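Side-chain contacts in Dbv8 protein (Nonomuraea, PDB 4MFZ), which probably transfers a long fatty acyl chain from acyl-CoA to an amino group of a glycopeptide antibiotic precursor, as a GNAT-type N-acyltransferase: residues Leu119-Glu122 / Ala127-Phe130; Pro182-Leu187 / Gln200-Val205; Ala264-Glu269 / Val320-Ala325. All blocks are in the same frame, centred on the assembly; numbering follows the deposited sequence.

Contact 1: residues Leu119-Glu122 / Ala127-Phe130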
loop_
_atom_site.group_PDB
_atom_site.type_symbol
_atom_site.label_atom_id
_atom_site.label_comp_id
_atom_site.label_asym_id
_atom_site.label_seq_id
_atom_site.Cartn_x
_atom_site.Cartn_y
_atom_site.Cartn_z
ATOM N N LEU A 119 -2.283 -1.979 14.762
ATOM C CA LEU A 119 -2.736 -2.095 16.162
ATOM C C LEU A 119 -2.376 -3.451 16.800
ATOM O O LEU A 119 -2.156 -4.427 16.075
ATOM C CB LEU A 119 -4.251 -1.891 16.241
ATOM C CG LEU A 119 -4.875 -0.631 15.630
ATOM C CD1 LEU A 119 -6.372 -0.554 15.969
ATOM C CD2 LEU A 119 -4.131 0.612 16.099
ATOM N N PRO A 120 -2.288 -3.501 18.152
ATOM C CA PRO A 120 -2.055 -4.775 18.826
ATOM C C PRO A 120 -3.205 -5.716 18.566
ATOM O O PRO A 120 -4.367 -5.323 18.709
ATOM C CB PRO A 120 -1.972 -4.383 20.315
ATOM C CG PRO A 120 -1.449 -2.974 20.274
ATOM C CD PRO A 120 -2.129 -2.359 19.069
ATOM N N TYR A 121 -2.887 -6.949 18.160
ATOM C CA TYR A 121 -3.937 -7.917 17.791
ATOM C C TYR A 121 -4.607 -8.622 18.966
ATOM O O TYR A 121 -5.664 -9.225 18.779
ATOM C CB TYR A 121 -3.429 -8.995 16.792
ATOM C CG TYR A 121 -2.906 -8.479 15.456
ATOM C CD1 TYR A 121 -3.247 -7.210 14.982
ATOM C CD2 TYR A 121 -2.071 -9.291 14.650
ATOM C CE1 TYR A 121 -2.768 -6.748 13.763
ATOM C CE2 TYR A 121 -1.602 -8.844 13.426
ATOM C CZ TYR A 121 -1.941 -7.581 12.984
ATOM O OH TYR A 121 -1.450 -7.123 11.769
ATOM N N GLU A 122 -4.036 -8.555 20.169
ATOM C CA GLU A 122 -4.628 -9.286 21.327
ATOM C C GLU A 122 -6.027 -8.787 21.736
ATOM O O GLU A 122 -6.770 -9.443 22.479
ATOM C CB GLU A 122 -3.682 -9.262 22.529
ATOM C CG GLU A 122 -3.354 -7.866 23.042
ATOM C CD GLU A 122 -2.077 -7.313 22.440
ATOM O OE1 GLU A 122 -1.351 -6.633 23.194
ATOM O OE2 GLU A 122 -1.781 -7.590 21.236
ATOM N N ALA A 127 -9.410 -4.991 15.772
ATOM C CA ALA A 127 -8.124 -4.308 15.841
ATOM C C ALA A 127 -7.212 -4.779 14.705
ATOM O O ALA A 127 -6.585 -3.992 13.998
ATOM C CB ALA A 127 -7.458 -4.536 17.185
ATOM N N ARG A 128 -7.164 -6.085 14.540
ATOM C CA ARG A 128 -6.430 -6.717 13.460
ATOM C C ARG A 128 -6.790 -6.169 12.047
ATOM O O ARG A 128 -5.907 -5.897 11.223
ATOM C CB ARG A 128 -6.683 -8.230 13.612
ATOM C CG ARG A 128 -5.994 -9.133 12.627
ATOM C CD ARG A 128 -6.452 -10.580 12.869
ATOM N NE ARG A 128 -5.868 -11.098 14.101
ATOM C CZ ARG A 128 -4.643 -11.602 14.189
ATOM N NH1 ARG A 128 -3.883 -11.697 13.105
ATOM N NH2 ARG A 128 -4.187 -12.054 15.358
ATOM N N TYR A 129 -8.078 -5.954 11.797
ATOM C CA TYR A 129 -8.538 -5.405 10.519
ATOM C C TYR A 129 -8.857 -3.886 10.561
ATOM O O TYR A 129 -9.542 -3.380 9.695
ATOM C CB TYR A 129 -9.773 -6.166 10.044
ATOM C CG TYR A 129 -9.527 -7.638 9.726
ATOM C CD1 TYR A 129 -8.761 -8.001 8.622
ATOM C CD2 TYR A 129 -10.074 -8.666 10.521
ATOM C CE1 TYR A 129 -8.519 -9.325 8.314
ATOM C CE2 TYR A 129 -9.846 -10.008 10.200
ATOM C CZ TYR A 129 -9.066 -10.318 9.091
ATOM O OH TYR A 129 -8.798 -11.610 8.709
ATOM N N PHE A 130 -8.353 -3.174 11.564
ATOM C CA PHE A 130 -8.669 -1.739 11.757
ATOM C C PHE A 130 -8.612 -0.918 10.470
ATOM O O PHE A 130 -9.489 -0.135 10.211
ATOM C CB PHE A 130 -7.707 -1.111 12.792
ATOM C CG PHE A 130 -7.913 0.370 13.005
ATOM C CD1 PHE A 130 -9.032 0.844 13.682
ATOM C CD2 PHE A 130 -6.975 1.302 12.529
ATOM C CE1 PHE A 130 -9.219 2.225 13.884
ATOM C CE2 PHE A 130 -7.156 2.675 12.729
ATOM C CZ PHE A 130 -8.277 3.141 13.405
HETATM O O HOH W 1 -4.267 -2.948 12.704
HETATM O O HOH W 2 -3.106 -5.728 10.294
HETATM O O HOH W 3 -6.919 -10.855 16.675
#
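The ring of Y121 lies across the side chain of R128, and these two residues account for nearly half of the buried surface. R128 CG stands over the ring centre, 4.1 Å from the centroid of Y121 and 8° off the ring normal, a CH-pi contact over the face. Farther out, the bend of the arginine chain at chi3 (-72°) brings a face of the guanidinium over the CD2 side of the ring, with NH1 of R128 3.4 Å from CD2 of Y121. The two planes are 43° apart, so this is a tilted overlap. The far end of the arginine is held elsewhere: NH1 donates to the carbonyl of G177 and makes a salt bridge to E176.

Apolar contacts come from L119. Its CD1 lies 3.5 Å from CG of F130 and equally close to its CB, and its CB is 4.3 Å from CB of A127. Separately, the A127 methyl touches the carbonyl oxygen of P120. L119 and F130 both also touch L94, which packs this corner on helix 89-104. Here the chain runs through a loop, forms the short helix 125-128, and breaks at Y129 before helix 130-148 starts; F130 N still bonds to A127 O across that break.

Three waters supply the polar links between the segments. One accepts from L119 N and donates to A127 O; a second joins Y121 OH (2.6 Å) to R128 O. The third lies at the in-plane edge of the guanidinium, accepting from R128 NE at 2.8 Å and donating to Y121 O at 2.9 Å.

Contact 2: residues Pro182-Leu187 / Gln200-Val205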
loop_
_atom_site.group_PDB
_atom_site.type_symbol
_atom_site.label_atom_id
_atom_site.label_comp_id
_atom_site.label_asym_id
_atom_site.label_seq_id
_atom_site.Cartn_x
_atom_site.Cartn_y
_atom_site.Cartn_z
ATOM N N PRO A 182 -0.094 -0.579 5.924
ATOM C CA PRO A 182 -1.239 0.325 5.963
ATOM C C PRO A 182 -0.931 1.774 5.543
ATOM O O PRO A 182 -1.865 2.492 5.151
ATOM C CB PRO A 182 -1.737 0.239 7.415
ATOM C CG PRO A 182 -0.612 -0.352 8.202
ATOM C CD PRO A 182 0.204 -1.184 7.243
ATOM N N TRP A 183 0.335 2.205 5.593
ATOM C CA TRP A 183 0.676 3.559 5.109
ATOM C C TRP A 183 0.334 3.697 3.639
ATOM O O TRP A 183 -0.008 4.802 3.178
ATOM C CB TRP A 183 2.155 3.916 5.348
ATOM C CG TRP A 183 3.082 3.239 4.353
ATOM C CD1 TRP A 183 3.558 1.926 4.402
ATOM C CD2 TRP A 183 3.619 3.796 3.087
ATOM N NE1 TRP A 183 4.334 1.638 3.303
ATOM C CE2 TRP A 183 4.410 2.715 2.467
ATOM C CE3 TRP A 183 3.519 5.028 2.426
ATOM C CZ2 TRP A 183 5.088 2.895 1.243
ATOM C CZ3 TRP A 183 4.198 5.190 1.194
ATOM C CH2 TRP A 183 4.966 4.153 0.624
ATOM N N TRP A 184 0.425 2.590 2.885
ATOM C CA TRP A 184 0.092 2.611 1.456
ATOM C C TRP A 184 -1.414 2.703 1.234
ATOM O O TRP A 184 -1.879 3.562 0.467
ATOM C CB TRP A 184 0.719 1.412 0.748
ATOM C CG TRP A 184 0.638 1.407 -0.757
ATOM C CD1 TRP A 184 -0.019 0.471 -1.574
ATOM C CD2 TRP A 184 1.263 2.353 -1.691
ATOM N NE1 TRP A 184 0.163 0.762 -2.894
ATOM C CE2 TRP A 184 0.927 1.881 -3.035
ATOM C CE3 TRP A 184 2.068 3.485 -1.550
ATOM C CZ2 TRP A 184 1.365 2.539 -4.171
ATOM C CZ3 TRP A 184 2.489 4.147 -2.701
ATOM C CH2 TRP A 184 2.141 3.679 -3.982
ATOM N N LEU A 185 -2.200 1.862 1.915
ATOM C CA LEU A 185 -3.662 2.001 1.895
ATOM C C LEU A 185 -4.099 3.421 2.262
ATOM O O LEU A 185 -4.981 3.968 1.596
ATOM C CB LEU A 185 -4.368 1.013 2.829
ATOM C CG LEU A 185 -4.176 -0.485 2.616
ATOM C CD1 LEU A 185 -4.878 -1.267 3.738
ATOM C CD2 LEU A 185 -4.698 -0.869 1.232
ATOM N N THR A 186 -3.489 3.993 3.311
ATOM C CA THR A 186 -3.766 5.389 3.732
ATOM C C THR A 186 -3.539 6.404 2.618
ATOM O O THR A 186 -4.431 7.194 2.294
ATOM C CB THR A 186 -2.983 5.777 5.014
ATOM O OG1 THR A 186 -3.387 4.913 6.057
ATOM C CG2 THR A 186 -3.294 7.171 5.459
ATOM N N LEU A 187 -2.364 6.367 2.011
ATOM C CA LEU A 187 -2.071 7.221 0.870
ATOM C C LEU A 187 -3.070 7.056 -0.310
ATOM O O LEU A 187 -3.500 8.041 -0.925
ATOM C CB LEU A 187 -0.652 6.925 0.421
ATOM C CG LEU A 187 0.066 8.017 -0.351
ATOM C CD1 LEU A 187 0.271 9.233 0.569
ATOM C CD2 LEU A 187 1.398 7.453 -0.849
ATOM N N GLN A 200 1.113 1.258 -10.562
ATOM C CA GLN A 200 0.549 2.275 -9.649
ATOM C C GLN A 200 1.452 3.529 -9.574
ATOM O O GLN A 200 2.672 3.441 -9.656
ATOM C CB GLN A 200 0.380 1.725 -8.224
ATOM C CG GLN A 200 -0.758 0.722 -7.987
ATOM C CD GLN A 200 -0.663 0.067 -6.609
ATOM O OE1 GLN A 200 0.421 -0.037 -6.036
ATOM N NE2 GLN A 200 -1.790 -0.400 -6.086
ATOM N N TYR A 201 0.846 4.694 -9.425
ATOM C CA TYR A 201 1.610 5.929 -9.399
ATOM C C TYR A 201 1.102 6.731 -8.222
ATOM O O TYR A 201 -0.112 6.877 -8.071
ATOM C CB TYR A 201 1.362 6.734 -10.675
ATOM C CG TYR A 201 1.701 5.984 -11.931
ATOM C CD1 TYR A 201 0.738 5.190 -12.575
ATOM C CD2 TYR A 201 2.993 6.047 -12.473
ATOM C CE1 TYR A 201 1.064 4.469 -13.723
ATOM C CE2 TYR A 201 3.320 5.343 -13.629
ATOM C CZ TYR A 201 2.356 4.563 -14.249
ATOM O OH TYR A 201 2.705 3.866 -15.387
ATOM N N ASN A 202 2.008 7.252 -7.399
ATOM C CA ASN A 202 1.578 8.187 -6.372
ATOM C C ASN A 202 2.116 9.600 -6.596
ATOM O O ASN A 202 3.233 9.788 -7.037
ATOM C CB ASN A 202 1.867 7.686 -4.964
ATOM C CG ASN A 202 3.328 7.650 -4.649
ATOM O OD1 ASN A 202 4.073 6.833 -5.206
ATOM N ND2 ASN A 202 3.754 8.504 -3.711
ATOM N N LEU A 203 1.274 10.572 -6.309
ATOM C CA LEU A 203 1.600 11.956 -6.510
ATOM C C LEU A 203 2.472 12.364 -5.338
ATOM O O LEU A 203 1.963 12.544 -4.244
ATOM C CB LEU A 203 0.305 12.764 -6.517
ATOM C CG LEU A 203 -0.676 12.458 -7.655
ATOM C CD1 LEU A 203 -2.112 12.522 -7.171
ATOM C CD2 LEU A 203 -0.483 13.403 -8.842
ATOM N N ALA A 204 3.771 12.500 -5.571
ATOM C CA ALA A 204 4.732 12.800 -4.504
ATOM C C ALA A 204 5.434 14.150 -4.722
ATOM O O ALA A 204 5.220 14.806 -5.737
ATOM C CB ALA A 204 5.759 11.673 -4.407
ATOM N N VAL A 205 6.241 14.580 -3.756
ATOM C CA VAL A 205 7.199 15.663 -3.995
ATOM C C VAL A 205 8.589 15.197 -3.554
ATOM O O VAL A 205 8.700 14.497 -2.553
ATOM C CB VAL A 205 6.782 17.041 -3.374
ATOM C CG1 VAL A 205 5.265 17.207 -3.324
ATOM C CG2 VAL A 205 7.368 17.260 -1.991
#
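W184 points its indole edge-on at strand 199-205, overlapping the side-chain amide of Q200 at the pyrrole side and N202 at the far benzo corner. CG of W184 is anti to the backbone N (chi1 -171°), which swings the ring off the flank of the helix and carries its outer edge to the strand. OE1 of Q200 lies near the indole plane, 3.3 Å from NE1 of W184. The hydrogen bond from NE1 to it is weak, bent to 133° at the hydrogen, because the oxygen sits off to the side of the N-H, also 3.3 Å from CZ2 of W184. Q200 reaches this place with its chain extended beyond CG, and its amide plane is well turned from the indole. The other end of that amide is engaged too: NE2 donates to OE1 of Q162 on helix 162-174.

Helix 182-192 leads directly into strand 193-196, the edge strand that pairs antiparallel with 199-205 in the mixed sheet of the GNAT-like domain. The contact therefore packs the last helix of the N-terminal region against the start of that sheet; the axes of the short segments 182-187 and 200-205 come within 11.1 Å of each other, their directions 79° apart. V193 of the edge strand touches both W184 and N202, and the ring of H216 from strand 211-216 meets the indole.

At the benzo corner the contacts run carbon to carbon. CH2 of W184 is 4.1 Å from CB of N202, and L187, one turn along the helix, lays its CD2 methyl against the same CB, also at 4.1 Å.

Contact 3: residues Ala264-Glu269 / Val320-Ala325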
loop_
_atom_site.group_PDB
_atom_site.type_symbol
_atom_site.label_atom_id
_atom_site.label_comp_id
_atom_site.label_asym_id
_atom_site.label_seq_id
_atom_site.Cartn_x
_atom_site.Cartn_y
_atom_site.Cartn_z
ATOM N N ALA A 264 21.537 -9.503 -13.028
ATOM C CA ALA A 264 22.038 -9.882 -14.365
ATOM C C ALA A 264 22.955 -11.103 -14.311
ATOM O O ALA A 264 23.206 -11.739 -15.337
ATOM C CB ALA A 264 22.744 -8.706 -15.056
ATOM N N GLU A 265 23.437 -11.435 -13.112
ATOM C CA GLU A 265 24.299 -12.597 -12.913
ATOM C C GLU A 265 23.490 -13.906 -12.970
ATOM O O GLU A 265 24.030 -14.988 -13.271
ATOM C CB GLU A 265 25.013 -12.486 -11.563
ATOM C CG GLU A 265 26.483 -12.878 -11.604
ATOM C CD GLU A 265 27.045 -13.325 -10.259
ATOM O OE1 GLU A 265 26.998 -12.551 -9.280
ATOM O OE2 GLU A 265 27.564 -14.460 -10.196
ATOM N N TYR A 266 22.191 -13.783 -12.720
ATOM C CA TYR A 266 21.319 -14.917 -12.456
ATOM C C TYR A 266 20.191 -15.130 -13.436
ATOM O O TYR A 266 19.876 -16.260 -13.763
ATOM C CB TYR A 266 20.716 -14.762 -11.067
ATOM C CG TYR A 266 21.763 -14.930 -9.982
ATOM C CD1 TYR A 266 22.233 -16.205 -9.636
ATOM C CD2 TYR A 266 22.316 -13.815 -9.326
ATOM C CE1 TYR A 266 23.202 -16.366 -8.654
ATOM C CE2 TYR A 266 23.284 -13.976 -8.334
ATOM C CZ TYR A 266 23.718 -15.248 -8.004
ATOM O OH TYR A 266 24.670 -15.442 -7.021
ATOM N N LEU A 267 19.579 -14.041 -13.879
ATOM C CA LEU A 267 18.357 -14.117 -14.660
ATOM C C LEU A 267 18.690 -14.294 -16.119
ATOM O O LEU A 267 19.765 -13.894 -16.566
ATOM C CB LEU A 267 17.504 -12.866 -14.464
ATOM C CG LEU A 267 17.011 -12.529 -13.069
ATOM C CD1 LEU A 267 16.164 -11.267 -13.171
ATOM C CD2 LEU A 267 16.240 -13.667 -12.396
ATOM N N ALA A 268 17.763 -14.906 -16.845
ATOM C CA ALA A 268 17.972 -15.254 -18.244
ATOM C C ALA A 268 17.852 -14.029 -19.139
ATOM O O ALA A 268 17.246 -13.008 -18.764
ATOM C CB ALA A 268 17.003 -16.348 -18.678
ATOM N N GLU A 269 18.432 -14.144 -20.329
ATOM C CA GLU A 269 18.539 -13.027 -21.253
ATOM C C GLU A 269 17.201 -12.366 -21.591
ATOM O O GLU A 269 17.140 -11.156 -21.747
ATOM C CB GLU A 269 19.273 -13.452 -22.523
ATOM C CG GLU A 269 20.748 -13.741 -22.277
ATOM C CD GLU A 269 21.661 -13.264 -23.406
ATOM O OE1 GLU A 269 21.195 -13.143 -24.572
ATOM O OE2 GLU A 269 22.856 -13.011 -23.114
ATOM N N VAL A 320 18.190 -17.593 -2.883
ATOM C CA VAL A 320 18.698 -18.546 -1.889
ATOM C C VAL A 320 20.176 -18.896 -2.084
ATOM O O VAL A 320 20.985 -18.828 -1.113
ATOM C CB VAL A 320 17.808 -19.812 -1.841
ATOM C CG1 VAL A 320 18.522 -20.991 -1.178
ATOM C CG2 VAL A 320 16.485 -19.482 -1.143
ATOM N N THR A 321 20.555 -19.256 -3.320
ATOM C CA THR A 321 21.940 -19.643 -3.575
ATOM C C THR A 321 22.895 -18.498 -3.233
ATOM O O THR A 321 23.915 -18.722 -2.574
ATOM C CB THR A 321 22.213 -20.200 -5.003
ATOM O OG1 THR A 321 22.408 -19.126 -5.926
ATOM C CG2 THR A 321 21.112 -21.127 -5.484
ATOM N N HIS A 322 22.545 -17.279 -3.646
ATOM C CA HIS A 322 23.357 -16.082 -3.384
ATOM C C HIS A 322 23.571 -15.858 -1.897
ATOM O O HIS A 322 24.700 -15.630 -1.436
ATOM C CB HIS A 322 22.649 -14.891 -3.997
ATOM C CG HIS A 322 23.513 -13.679 -4.214
ATOM N ND1 HIS A 322 23.393 -12.551 -3.460
ATOM C CD2 HIS A 322 24.486 -13.412 -5.165
ATOM C CE1 HIS A 322 24.253 -11.628 -3.911
ATOM N NE2 HIS A 322 24.921 -12.155 -4.952
ATOM N N LEU A 323 22.480 -15.905 -1.137
ATOM C CA LEU A 323 22.522 -15.747 0.317
ATOM C C LEU A 323 23.277 -16.881 1.039
ATOM O O LEU A 323 24.067 -16.617 1.943
ATOM C CB LEU A 323 21.094 -15.619 0.876
ATOM C CG LEU A 323 20.394 -14.256 0.684
ATOM C CD1 LEU A 323 18.989 -14.223 1.285
ATOM C CD2 LEU A 323 21.226 -13.142 1.292
ATOM N N LEU A 324 23.022 -18.132 0.644
ATOM C CA LEU A 324 23.719 -19.292 1.221
ATOM C C LEU A 324 25.229 -19.255 0.937
ATOM O O LEU A 324 26.031 -19.735 1.762
ATOM C CB LEU A 324 23.085 -20.632 0.807
ATOM C CG LEU A 324 21.772 -21.051 1.493
ATOM C CD1 LEU A 324 21.297 -22.420 0.996
ATOM C CD2 LEU A 324 21.921 -21.056 3.015
ATOM N N ALA A 325 25.615 -18.650 -0.188
ATOM C CA ALA A 325 27.024 -18.487 -0.523
ATOM C C ALA A 325 27.687 -17.340 0.252
ATOM O O ALA A 325 28.838 -17.031 0.008
ATOM C CB ALA A 325 27.217 -18.300 -2.025
#
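Y266 reaches across to H322 and T321 from the loop that follows strand 251-256, while its two partners stand on helix 314-324; both segments belong to the GNAT-like acyl-CoA-binding domain, and the loop lies beside the decanoyl-CoA site. The neighbouring L267 touches that ligand. Around the contact, R327 touches both Y266 and H322 and forms a salt bridge to E265. The ring of W329, just before strand 330-337, meets the imidazole, while A318, nearly a turn earlier on the helix than T321, also touches the tyrosine.

From CB, which leaves the loop pointing at the helix, the tyrosine keeps its ring anti to the carbonyl carbon (chi1 -69°). This turns the ring toward helix 314-324; the CA atoms of Y266 and H322 are 9.4 Å apart, and the ring makes up the distance. CB, CG and the two CD atoms meet neither T321 nor H322. The first touches come at the CE atoms. On one side CE1 of Y266 comes to 4.0 Å from OG1 of T321, an oblique and rather loose approach to the exposed threonine. On the other, CE2 of Y266 lies 4.1 Å from CG of H322. CZ continues along the same imidazole, 4.1 Å from its CG. The hydroxyl at the tip is placed too near an imidazole whose own orientation is uncertain, so the detail of that approach is doubtful.

Taken as whole rings, the two are nearly perpendicular, at 87°, with centroids 5.4 Å apart, yet they meet obliquely. The tyrosine also approaches the root of the histidine side chain: CZ of Y266 lies 4.2 Å from CB of H322.

The three contacts follow one another along the chain without overlapping. Contact 1 lies wholly in the helical N-terminal region; contact 2 joins that region to the GNAT-like sheet; contact 3 lies wholly in the C-terminal domain. Contacts 1 and 2 are neighbours, their nearest atoms about 7 Å apart though not touching, whereas contact 3 is about 20 Å from contact 2 and 24 Å from contact 1 at nearest atoms. Two of them come near the decanoyl-CoA: the side chains of Q200 in contact 2 and Y266 in contact 3 each lie about 8 Å from it, with centres of the two contacts 31 Å apart. L267 in 264-269 belongs to the ligand pocket.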